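Local coordinates for Pex (Synechococcus elongatus PCC 7942, PDB 2E1N), which acts as a period extender of the cyanobacterial circadian clock and probably binds DNA through a PadR-like winged helix-turn-helix domain, at residues Leu34-Val39 with Leu75-Asp80; Val39-Arg44 with Asp113-Trp118; Glu52-Leu57 with Leu66-Leu71; Ser85-Lys90 with Arg98-Leu103. One frame throughout, in Å; residues are numbered along the deposited sequence.

Overall arrangement
Interactions 1 and 2 are buried contacts on two sides of helix 32-43: interaction 1 sets this helix against helix 68-80, interaction 2 sets it against helix 110-123. Val39 ends one segment and begins the other, but touches across only in interaction 1. Both are carried by apolar side chains, and both lie within reach of the second subunit. Interaction 3 is only partly buried; it packs helix 50-60 on the start of helix 68-80, and a water joins the two backbones there. Interaction 4 is a surface contact, the two-stranded wing, held by six backbone hydrogen bonds and by CH-pi and cation-pi contacts of Tyr87, Trp88 and Arg99, with a sulfate beside it. Leu103 still reaches Leu40 and Leu43 of interaction 2.

Interaction 1 (Leu34-Val39 with Leu75-Asp80); sequences LAVCYV and LKFLED
Val36 and Val39, one helical turn apart on segment 34-39, meet Leu75, Phe77 and Leu78 of segment 75-80 wholly through apolar side chains. The tightest aliphatic contact is Val36 CG1 on Leu78 CD2, at 3.5 Å. Val36 keeps CG1 anti to the backbone N (chi1 167°), and this turns its two methyls to different partners: CG1 to the leucine, CG2 to the phenylalanine. Val39 is looser. Its CG1 lies 4.1 Å from Leu78 CD1, the two side chains sliding past each other in opposite directions, and 4.2 Å from Leu75 CD2, which comes across it at about a right angle. Leu78 thus spreads its branches over both valines, CD2 on Val36 and CD1 on Val39.

These are the first and third helices of the winged helix-turn-helix, and 68-80 occupies the place of the recognition helix. The two short segments cross at -68°, their axes 10.1 Å apart, a separation bridged by branched side chains from both helices. Helix 32-43 therefore backs the helix that, in this family, is expected to read DNA.

The aromatic contact is a single one: Val36 CG2 approaches Phe77 CD2 obliquely, at 3.9 Å. Beyond it the contact runs into the dimer, where the Phe77 ring meets that of Phe15 of the second subunit and Met13 of that subunit packs on both Val36 and Phe77.

Interaction 2 (Val39-Arg44 with Asp113-Trp118); sequences VLAVLR and DLAQLW
Leu40 has an extended side chain (chi2 179°) that carries CD1 across to Leu114, while Trp118, with CG anti to the backbone N (chi1 173°), brings CD1 of its indole back to Ala41. Helix 32-43, the first helix of the winged helix-turn-helix, here crosses helix 110-123, which follows the wing. The short segments run at -112°, with their axes only 8.1 Å apart.

Two alanines make this closeness possible. The CA atoms of Ala41 and Ala115 stand 4.5 Å apart, and Ala115 CB sits 3.8 Å from Ala41 CA, so there is backbone beneath the methyl rather than a second long side chain. To one side of this pair the two leucine methyls, CD1 of Leu40 and CD1 of Leu114, meet at 3.5 Å. To another, Ala41 CB comes obliquely to Trp118 CD1 at 3.6 Å; the same indole also meets the ring of Tyr38 and touches Leu57.

Leu114 packs in addition on Tyr19 of the second subunit, so this helix faces both its own domain and the dimer partner. Arg44 closes the more open side of the contact. A bend at chi3 turns its guanidinium off to Asp109 in a salt bridge and to Ser111 in a hydrogen bond, both through NH1. Up to that bend the chain runs extended, which sets Arg44 CD 3.5 Å from Ala115 CB.

Interaction 3 (Glu52-Leu57 with Leu66-Leu71); sequences ELIQHL and LSDTVL
The backbones come nearest at Ile54 and Leu66, whose CA atoms are 5.5 Å apart, where helix 50-60 passes the loop residues that lead into helix 68-80. This is the helix-turn-helix pair of the PadR-like domain, with Ser67 at the N-cap of the second helix: its OG accepts from Val70 N at 3.2 Å.

Ile54 does most of the work. CG2 rests 3.4 Å from Leu66 O, CG1 lies near Leu66 CG, and the end of the chain reaches onward so that CD1 packs 3.8 Å from Leu71 CD2. The same CD1 also lies beside both carboxylate oxygens of Asp68, whose side chain crosses it at about a right angle. An alanine here would be likely to open a gap beside Leu66 and Leu71, with nothing in place of CG1, CG2 and CD1, and leave the start of helix 68-80 less firmly seated on helix 50-60.

Leucines fill in on either side of this residue along the helix. Leu53 CD1 meets Leu71 CD1 at 4.1 Å, the side chains crossing nearly at a right angle. Leu57, with CG anti to the backbone N (chi1 177°), lays CD2 3.6 Å from Leu66 CB.

One water ties the backbones together, giving a hydrogen to Ile54 O at 2.8 Å and accepting from Leu66 N at 3.0 Å. The direct contacts are van der Waals, mostly between apolar side chains, while these two backbone groups are satisfied through the water.

Interaction 4 (Ser85-Lys90 with Arg98-Leu103); sequences SGYWKK and RRMYQL. With SO4 (sulfate ion), chain D.
Tyr87, Arg99 and Met100 carry this contact between strands 84-89 and 98-103, the antiparallel beta hairpin that forms the wing of the winged helix-turn-helix. Tyr87 and Met100 are a hydrogen-bonded pair, each backbone N giving to the other's O at 2.9 Å; Ser85 with Gln102 and Lys89 with Arg98 pair likewise.

Tyr87 sets CG between its backbone N and carbonyl carbon (chi1 62°), which lays the ring across the neighbouring strand. Met100 CB then sits over one ring face, 3.5 Å from the centroid, a CH-pi contact, and NE2 of Gln102 comes in obliquely at Tyr87 CD2. The phenol OH goes on to hydrogen-bond Asp47. A serine in its place would probably leave Met100 CB without its aromatic cover and Asp47 without this partner.

Arg99 works on the other face of the sheet, opposite Trp88 in a non-hydrogen-bonded pair. Its CD lies over the six-membered ring, 3.8 Å from that centroid, and CZ is 4.3 Å from the centroid of the five-membered ring, a cation-pi contact. Beside Arg98, on the side of strand 98-103 away from strand 84-89, a sulfate, probably from the crystallisation liquor, is held by Arg98, Arg94, Arg96 and Thr51, perhaps where a DNA phosphate could bind; Arg98 NH1 gives to its O4 at 3.1 Å. Kinked at chi2 (65°), Arg99 reaches across strand 84-89, where the centre of its guanidinium lies above Gly86 C, with CZ 3.6 Å from that atom.

Interaction 1 (Leu34-Val39 with Leu75-Asp80)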
# COMPACT_ATOMS: atom_id res chain seq x y z
N LEU B 34 -9.18 -1.72 7.63
CA LEU B 34 -9.70 -2.17 6.36
C LEU B 34 -10.35 -3.53 6.48
O LEU B 34 -11.35 -3.79 5.80
CB LEU B 34 -8.60 -2.29 5.30
CG LEU B 34 -8.06 -0.97 4.82
CD1 LEU B 34 -6.63 -1.11 4.26
CD2 LEU B 34 -9.06 -0.44 3.79
N ALA B 35 -9.81 -4.39 7.33
CA ALA B 35 -10.41 -5.73 7.51
C ALA B 35 -11.82 -5.66 8.10
O ALA B 35 -12.69 -6.42 7.68
CB ALA B 35 -9.53 -6.60 8.38
N VAL B 36 -12.06 -4.77 9.07
CA VAL B 36 -13.41 -4.58 9.59
C VAL B 36 -14.38 -4.19 8.48
O VAL B 36 -15.48 -4.74 8.38
CB VAL B 36 -13.42 -3.56 10.76
CG1 VAL B 36 -14.94 -3.13 11.04
CG2 VAL B 36 -12.78 -4.12 11.95
N CYS B 37 -13.98 -3.25 7.61
CA CYS B 37 -14.88 -2.80 6.52
C CYS B 37 -15.08 -3.87 5.45
O CYS B 37 -16.21 -4.04 4.95
CB CYS B 37 -14.32 -1.53 5.93
SG CYS B 37 -14.24 -0.24 7.22
N TYR B 38 -14.01 -4.58 5.08
CA TYR B 38 -14.12 -5.71 4.14
C TYR B 38 -15.07 -6.81 4.68
O TYR B 38 -15.98 -7.28 4.00
CB TYR B 38 -12.73 -6.31 3.85
CG TYR B 38 -12.83 -7.72 3.26
CD1 TYR B 38 -13.38 -7.93 1.99
CD2 TYR B 38 -12.39 -8.81 3.97
CE1 TYR B 38 -13.52 -9.24 1.48
CE2 TYR B 38 -12.50 -10.11 3.45
CZ TYR B 38 -13.11 -10.29 2.22
OH TYR B 38 -13.27 -11.54 1.67
N VAL B 39 -14.86 -7.23 5.91
CA VAL B 39 -15.71 -8.26 6.47
C VAL B 39 -17.15 -7.83 6.45
O VAL B 39 -18.03 -8.58 6.01
CB VAL B 39 -15.24 -8.62 7.89
CG1 VAL B 39 -16.25 -9.51 8.61
CG2 VAL B 39 -13.83 -9.28 7.83
N LEU B 75 -12.87 -9.55 13.76
CA LEU B 75 -14.09 -10.26 14.24
C LEU B 75 -14.39 -9.99 15.70
O LEU B 75 -15.54 -9.77 16.06
CB LEU B 75 -14.05 -11.73 14.01
CG LEU B 75 -13.93 -12.22 12.57
CD1 LEU B 75 -13.51 -13.72 12.55
CD2 LEU B 75 -15.20 -11.94 11.86
N LYS B 76 -13.38 -9.99 16.54
CA LYS B 76 -13.57 -9.72 17.95
C LYS B 76 -14.12 -8.31 18.16
O LYS B 76 -15.01 -8.12 18.99
CB LYS B 76 -12.28 -9.90 18.71
CG LYS B 76 -12.46 -9.81 20.20
CD LYS B 76 -11.12 -9.75 20.92
CE LYS B 76 -11.24 -10.33 22.34
NZ LYS B 76 -9.94 -10.35 23.08
N PHE B 77 -13.59 -7.32 17.46
CA PHE B 77 -14.07 -5.94 17.54
C PHE B 77 -15.55 -5.88 17.21
O PHE B 77 -16.35 -5.28 17.92
CB PHE B 77 -13.29 -5.03 16.59
CG PHE B 77 -13.84 -3.66 16.45
CD1 PHE B 77 -13.72 -2.74 17.49
CD2 PHE B 77 -14.55 -3.27 15.31
CE1 PHE B 77 -14.27 -1.46 17.37
CE2 PHE B 77 -15.09 -2.02 15.19
CZ PHE B 77 -14.94 -1.09 16.24
N LEU B 78 -15.89 -6.49 16.09
CA LEU B 78 -17.26 -6.43 15.55
C LEU B 78 -18.22 -7.16 16.45
O LEU B 78 -19.38 -6.77 16.55
CB LEU B 78 -17.29 -7.03 14.15
CG LEU B 78 -16.63 -6.15 13.07
CD1 LEU B 78 -16.65 -6.93 11.74
CD2 LEU B 78 -17.35 -4.82 13.00
N GLU B 79 -17.75 -8.22 17.13
CA GLU B 79 -18.63 -8.91 18.09
C GLU B 79 -18.83 -8.08 19.37
O GLU B 79 -19.95 -7.91 19.90
CB GLU B 79 -18.03 -10.26 18.50
CG GLU B 79 -18.05 -11.30 17.47
CD GLU B 79 -17.44 -12.59 18.00
OE1 GLU B 79 -18.18 -13.60 18.04
OE2 GLU B 79 -16.26 -12.58 18.43
N ASP B 80 -17.71 -7.54 19.86
CA ASP B 80 -17.71 -6.67 21.04
C ASP B 80 -18.58 -5.40 20.88
O ASP B 80 -19.21 -4.93 21.83
CB ASP B 80 -16.28 -6.31 21.41
CG ASP B 80 -15.48 -7.50 22.01
OD1 ASP B 80 -16.04 -8.58 22.28
OD2 ASP B 80 -14.24 -7.36 22.17

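Interaction 2 (Val39-Arg44 with Asp113-Trp118)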
# COMPACT_ATOMS: atom_id res chain seq x y z
N VAL B 39 -14.86 -7.23 5.91
CA VAL B 39 -15.71 -8.26 6.47
C VAL B 39 -17.15 -7.83 6.45
O VAL B 39 -18.03 -8.58 6.01
CB VAL B 39 -15.24 -8.62 7.89
CG1 VAL B 39 -16.25 -9.51 8.61
CG2 VAL B 39 -13.83 -9.28 7.83
N LEU B 40 -17.42 -6.60 6.84
CA LEU B 40 -18.79 -6.11 6.81
C LEU B 40 -19.40 -6.03 5.41
O LEU B 40 -20.57 -6.36 5.23
CB LEU B 40 -18.91 -4.79 7.57
CG LEU B 40 -18.77 -4.92 9.11
CD1 LEU B 40 -18.88 -3.52 9.74
CD2 LEU B 40 -19.78 -5.93 9.78
N ALA B 41 -18.58 -5.65 4.42
CA ALA B 41 -19.00 -5.66 3.00
C ALA B 41 -19.47 -7.06 2.58
O ALA B 41 -20.49 -7.18 1.88
CB ALA B 41 -17.87 -5.14 2.11
N VAL B 42 -18.76 -8.11 3.01
CA VAL B 42 -19.15 -9.49 2.73
C VAL B 42 -20.45 -9.87 3.43
O VAL B 42 -21.38 -10.38 2.80
CB VAL B 42 -18.02 -10.49 3.09
CG1 VAL B 42 -18.48 -11.95 2.87
CG2 VAL B 42 -16.77 -10.18 2.27
N LEU B 43 -20.51 -9.61 4.74
CA LEU B 43 -21.62 -10.04 5.58
C LEU B 43 -22.94 -9.34 5.25
O LEU B 43 -24.01 -9.83 5.59
CB LEU B 43 -21.23 -9.88 7.05
CG LEU B 43 -20.08 -10.76 7.54
CD1 LEU B 43 -19.89 -10.57 9.06
CD2 LEU B 43 -20.30 -12.27 7.23
N ARG B 44 -22.87 -8.17 4.60
CA ARG B 44 -24.08 -7.50 4.13
C ARG B 44 -24.79 -8.30 3.03
O ARG B 44 -25.98 -8.07 2.81
CB ARG B 44 -23.79 -6.08 3.66
CG ARG B 44 -23.48 -5.16 4.84
CD ARG B 44 -23.14 -3.75 4.40
NE ARG B 44 -24.15 -3.22 3.50
CZ ARG B 44 -25.31 -2.72 3.88
NH1 ARG B 44 -25.66 -2.67 5.15
NH2 ARG B 44 -26.13 -2.26 2.96
N ASP B 113 -22.31 2.06 6.45
CA ASP B 113 -21.29 3.10 6.49
C ASP B 113 -19.87 2.52 6.34
O ASP B 113 -19.06 2.99 5.52
CB ASP B 113 -21.46 3.82 7.85
CG ASP B 113 -20.45 4.89 8.08
OD1 ASP B 113 -20.19 5.17 9.27
OD2 ASP B 113 -19.93 5.48 7.11
N LEU B 114 -19.58 1.48 7.11
CA LEU B 114 -18.24 0.91 7.11
C LEU B 114 -17.98 0.14 5.82
O LEU B 114 -16.92 0.23 5.24
CB LEU B 114 -18.05 0.00 8.34
CG LEU B 114 -18.14 0.74 9.69
CD1 LEU B 114 -18.25 -0.21 10.85
CD2 LEU B 114 -16.97 1.68 9.87
N ALA B 115 -18.98 -0.58 5.33
CA ALA B 115 -18.85 -1.27 4.04
C ALA B 115 -18.57 -0.30 2.89
O ALA B 115 -17.76 -0.59 2.02
CB ALA B 115 -20.12 -2.09 3.76
N GLN B 116 -19.24 0.84 2.90
CA GLN B 116 -18.98 1.91 1.94
C GLN B 116 -17.52 2.36 1.95
O GLN B 116 -16.95 2.65 0.90
CB GLN B 116 -19.88 3.11 2.24
CG GLN B 116 -21.35 2.88 1.96
CD GLN B 116 -22.12 4.17 1.83
OE1 GLN B 116 -21.74 5.04 1.04
NE2 GLN B 116 -23.19 4.31 2.59
N LEU B 117 -16.91 2.42 3.13
CA LEU B 117 -15.52 2.85 3.25
C LEU B 117 -14.57 1.87 2.52
O LEU B 117 -13.56 2.28 1.95
CB LEU B 117 -15.12 3.01 4.71
CG LEU B 117 -15.79 4.10 5.55
CD1 LEU B 117 -15.32 3.95 6.99
CD2 LEU B 117 -15.49 5.48 5.03
N TRP B 118 -14.88 0.57 2.58
CA TRP B 118 -14.17 -0.44 1.79
C TRP B 118 -14.28 -0.16 0.29
O TRP B 118 -13.26 0.00 -0.40
CB TRP B 118 -14.74 -1.83 2.12
CG TRP B 118 -14.24 -2.95 1.28
CD1 TRP B 118 -14.98 -3.75 0.44
CD2 TRP B 118 -12.91 -3.43 1.22
NE1 TRP B 118 -14.18 -4.68 -0.15
CE2 TRP B 118 -12.90 -4.52 0.32
CE3 TRP B 118 -11.71 -3.05 1.83
CZ2 TRP B 118 -11.76 -5.21 0.01
CZ3 TRP B 118 -10.58 -3.74 1.53
CH2 TRP B 118 -10.61 -4.81 0.61

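Interaction 3 (Glu52-Leu57 with Leu66-Leu71)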
# COMPACT_ATOMS: atom_id res chain seq x y z
N GLU B 52 -13.19 -18.83 4.59
CA GLU B 52 -13.82 -18.26 3.40
C GLU B 52 -13.53 -16.77 3.23
O GLU B 52 -13.32 -16.33 2.09
CB GLU B 52 -15.34 -18.52 3.38
CG GLU B 52 -16.06 -18.00 2.15
CD GLU B 52 -17.53 -18.39 2.09
OE1 GLU B 52 -18.36 -17.73 2.76
OE2 GLU B 52 -17.86 -19.36 1.35
N LEU B 53 -13.59 -15.99 4.31
CA LEU B 53 -13.34 -14.55 4.23
C LEU B 53 -11.94 -14.26 3.70
O LEU B 53 -11.73 -13.36 2.85
CB LEU B 53 -13.52 -13.89 5.59
CG LEU B 53 -14.99 -13.70 6.04
CD1 LEU B 53 -15.14 -13.55 7.58
CD2 LEU B 53 -15.68 -12.54 5.28
N ILE B 54 -10.98 -15.04 4.18
CA ILE B 54 -9.59 -14.93 3.71
C ILE B 54 -9.45 -15.30 2.22
O ILE B 54 -8.80 -14.57 1.44
CB ILE B 54 -8.62 -15.77 4.62
CG1 ILE B 54 -8.58 -15.15 6.04
CG2 ILE B 54 -7.23 -15.85 4.02
CD1 ILE B 54 -7.86 -15.90 7.09
N GLN B 55 -10.02 -16.44 1.83
CA GLN B 55 -9.94 -16.95 0.47
C GLN B 55 -10.67 -16.06 -0.53
O GLN B 55 -10.15 -15.79 -1.63
CB GLN B 55 -10.49 -18.38 0.39
CG GLN B 55 -10.42 -18.95 -0.99
CD GLN B 55 -11.09 -20.30 -1.10
OE1 GLN B 55 -11.04 -21.12 -0.17
NE2 GLN B 55 -11.74 -20.53 -2.25
N HIS B 56 -11.86 -15.60 -0.15
CA HIS B 56 -12.68 -14.77 -0.98
C HIS B 56 -11.95 -13.47 -1.29
O HIS B 56 -12.06 -12.95 -2.40
CB HIS B 56 -13.99 -14.47 -0.27
CG HIS B 56 -14.92 -13.59 -1.04
ND1 HIS B 56 -15.47 -13.97 -2.24
CD2 HIS B 56 -15.41 -12.36 -0.77
CE1 HIS B 56 -16.26 -13.01 -2.68
NE2 HIS B 56 -16.24 -12.02 -1.80
N LEU B 57 -11.19 -12.96 -0.32
CA LEU B 57 -10.49 -11.69 -0.54
C LEU B 57 -9.45 -11.87 -1.66
O LEU B 57 -9.32 -11.07 -2.60
CB LEU B 57 -9.78 -11.26 0.73
CG LEU B 57 -8.97 -9.98 0.60
CD1 LEU B 57 -9.88 -8.83 0.32
CD2 LEU B 57 -8.17 -9.76 1.86
N LEU B 66 -5.47 -11.23 3.67
CA LEU B 66 -5.93 -11.09 5.04
C LEU B 66 -5.32 -12.21 5.84
O LEU B 66 -5.40 -13.39 5.44
CB LEU B 66 -7.47 -11.15 5.08
CG LEU B 66 -8.13 -11.08 6.45
CD1 LEU B 66 -7.69 -9.77 7.15
CD2 LEU B 66 -9.63 -11.12 6.14
N SER B 67 -4.65 -11.85 6.94
CA SER B 67 -4.08 -12.81 7.85
C SER B 67 -5.09 -13.27 8.91
O SER B 67 -6.04 -12.56 9.27
CB SER B 67 -2.84 -12.26 8.54
OG SER B 67 -3.16 -11.20 9.47
N ASP B 68 -4.86 -14.46 9.45
CA ASP B 68 -5.70 -14.89 10.57
C ASP B 68 -5.65 -13.96 11.78
O ASP B 68 -6.66 -13.72 12.45
CB ASP B 68 -5.35 -16.31 10.97
CG ASP B 68 -6.11 -17.26 10.16
OD1 ASP B 68 -7.34 -17.37 10.42
OD2 ASP B 68 -5.54 -17.78 9.20
N THR B 69 -4.48 -13.42 12.04
CA THR B 69 -4.29 -12.51 13.15
C THR B 69 -5.21 -11.26 13.05
O THR B 69 -5.94 -10.88 13.99
CB THR B 69 -2.84 -12.02 13.13
OG1 THR B 69 -1.95 -13.13 12.84
CG2 THR B 69 -2.50 -11.38 14.43
N VAL B 70 -5.16 -10.65 11.89
CA VAL B 70 -5.95 -9.42 11.64
C VAL B 70 -7.43 -9.74 11.52
O VAL B 70 -8.29 -9.01 12.04
CB VAL B 70 -5.44 -8.68 10.43
CG1 VAL B 70 -6.44 -7.58 10.02
CG2 VAL B 70 -4.02 -8.16 10.69
N LEU B 71 -7.75 -10.87 10.89
CA LEU B 71 -9.15 -11.32 10.82
C LEU B 71 -9.76 -11.48 12.21
O LEU B 71 -10.86 -11.03 12.48
CB LEU B 71 -9.28 -12.62 10.05
CG LEU B 71 -10.68 -13.25 10.03
CD1 LEU B 71 -11.70 -12.30 9.43
CD2 LEU B 71 -10.61 -14.64 9.36
O HOH W 1 -6.32 -13.41 1.74

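Interaction 4 (Ser85-Lys90 with Arg98-Leu103)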
# COMPACT_ATOMS: atom_id res chain seq x y z
N SER B 85 -22.67 -11.34 14.93
CA SER B 85 -22.84 -12.44 15.83
C SER B 85 -22.39 -13.73 15.16
O SER B 85 -22.23 -13.78 13.93
CB SER B 85 -24.28 -12.54 16.30
OG SER B 85 -25.16 -12.72 15.21
N GLY B 86 -22.10 -14.72 15.97
CA GLY B 86 -21.64 -15.98 15.51
C GLY B 86 -22.62 -17.07 15.81
O GLY B 86 -23.52 -16.92 16.64
N TYR B 87 -22.46 -18.16 15.09
CA TYR B 87 -23.21 -19.38 15.33
C TYR B 87 -22.41 -20.55 14.84
O TYR B 87 -21.54 -20.40 14.01
CB TYR B 87 -24.58 -19.37 14.65
CG TYR B 87 -24.64 -19.28 13.16
CD1 TYR B 87 -24.76 -20.43 12.37
CD2 TYR B 87 -24.68 -18.05 12.51
CE1 TYR B 87 -24.86 -20.34 11.02
CE2 TYR B 87 -24.78 -17.96 11.12
CZ TYR B 87 -24.88 -19.11 10.39
OH TYR B 87 -24.99 -19.03 9.02
N TRP B 88 -22.70 -21.72 15.37
CA TRP B 88 -21.95 -22.92 15.02
C TRP B 88 -22.70 -23.66 13.94
O TRP B 88 -23.93 -23.84 14.03
CB TRP B 88 -21.79 -23.84 16.23
CG TRP B 88 -20.84 -23.37 17.24
CD1 TRP B 88 -21.16 -22.93 18.50
CD2 TRP B 88 -19.42 -23.24 17.11
NE1 TRP B 88 -20.00 -22.55 19.16
CE2 TRP B 88 -18.93 -22.75 18.33
CE3 TRP B 88 -18.51 -23.53 16.09
CZ2 TRP B 88 -17.57 -22.53 18.55
CZ3 TRP B 88 -17.17 -23.29 16.29
CH2 TRP B 88 -16.71 -22.78 17.51
N LYS B 89 -21.95 -24.18 12.96
CA LYS B 89 -22.57 -24.91 11.89
C LYS B 89 -21.88 -26.26 11.67
O LYS B 89 -20.67 -26.37 11.74
CB LYS B 89 -22.50 -24.10 10.60
CG LYS B 89 -23.04 -24.87 9.39
CD LYS B 89 -23.02 -24.04 8.10
CE LYS B 89 -24.35 -23.29 7.88
NZ LYS B 89 -25.34 -24.11 7.08
N LYS B 90 -22.69 -27.28 11.41
CA LYS B 90 -22.20 -28.63 11.10
C LYS B 90 -21.69 -28.69 9.66
O LYS B 90 -22.42 -28.35 8.74
CB LYS B 90 -23.37 -29.62 11.30
CG LYS B 90 -23.17 -31.01 10.74
CD LYS B 90 -21.86 -31.65 11.22
CE LYS B 90 -21.60 -32.93 10.47
NZ LYS B 90 -20.27 -33.47 10.85
N ARG B 98 -18.01 -25.50 12.52
CA ARG B 98 -17.54 -24.31 11.80
C ARG B 98 -18.20 -23.10 12.43
O ARG B 98 -19.40 -23.07 12.60
CB ARG B 98 -17.92 -24.44 10.33
CG ARG B 98 -17.52 -23.30 9.44
CD ARG B 98 -16.66 -23.84 8.32
NE ARG B 98 -17.46 -24.06 7.14
CZ ARG B 98 -17.12 -24.78 6.10
NH1 ARG B 98 -15.96 -25.44 6.02
NH2 ARG B 98 -17.98 -24.84 5.11
N ARG B 99 -17.42 -22.09 12.78
CA ARG B 99 -17.99 -20.87 13.33
C ARG B 99 -18.35 -20.00 12.14
O ARG B 99 -17.43 -19.57 11.38
CB ARG B 99 -16.98 -20.16 14.22
CG ARG B 99 -17.54 -19.01 15.03
CD ARG B 99 -18.54 -19.51 16.00
NE ARG B 99 -19.02 -18.50 16.94
CZ ARG B 99 -20.06 -18.67 17.73
NH1 ARG B 99 -20.82 -19.76 17.64
NH2 ARG B 99 -20.42 -17.70 18.56
N MET B 100 -19.64 -19.77 11.97
CA MET B 100 -20.18 -18.83 11.01
C MET B 100 -20.44 -17.46 11.66
O MET B 100 -20.73 -17.37 12.85
CB MET B 100 -21.52 -19.34 10.46
CG MET B 100 -21.45 -20.68 9.77
SD MET B 100 -20.48 -20.69 8.25
CE MET B 100 -21.41 -19.55 7.21
N TYR B 101 -20.45 -16.42 10.82
CA TYR B 101 -20.67 -15.05 11.27
C TYR B 101 -21.76 -14.41 10.41
O TYR B 101 -21.91 -14.71 9.19
CB TYR B 101 -19.38 -14.23 11.20
CG TYR B 101 -18.32 -14.77 12.08
CD1 TYR B 101 -18.30 -14.48 13.46
CD2 TYR B 101 -17.36 -15.57 11.58
CE1 TYR B 101 -17.32 -15.00 14.27
CE2 TYR B 101 -16.38 -16.10 12.39
CZ TYR B 101 -16.38 -15.83 13.73
OH TYR B 101 -15.37 -16.35 14.51
N GLN B 102 -22.58 -13.58 11.06
CA GLN B 102 -23.65 -12.86 10.37
C GLN B 102 -23.85 -11.49 10.99
O GLN B 102 -23.44 -11.24 12.12
CB GLN B 102 -24.95 -13.68 10.38
CG GLN B 102 -25.60 -13.74 11.75
CD GLN B 102 -26.75 -14.78 11.88
OE1 GLN B 102 -27.56 -14.95 10.97
NE2 GLN B 102 -26.83 -15.40 13.01
N LEU B 103 -24.47 -10.58 10.25
CA LEU B 103 -24.81 -9.30 10.85
C LEU B 103 -25.91 -9.55 11.85
O LEU B 103 -26.88 -10.25 11.54
CB LEU B 103 -25.29 -8.29 9.80
CG LEU B 103 -24.32 -7.91 8.72
CD1 LEU B 103 -25.03 -6.96 7.76
CD2 LEU B 103 -23.07 -7.30 9.31
S SO4 D . -13.23 -24.03 8.89
O1 SO4 D . -12.01 -24.45 9.54
O2 SO4 D . -14.32 -24.46 9.74
O3 SO4 D . -13.30 -22.59 8.69
O4 SO4 D . -13.35 -24.71 7.61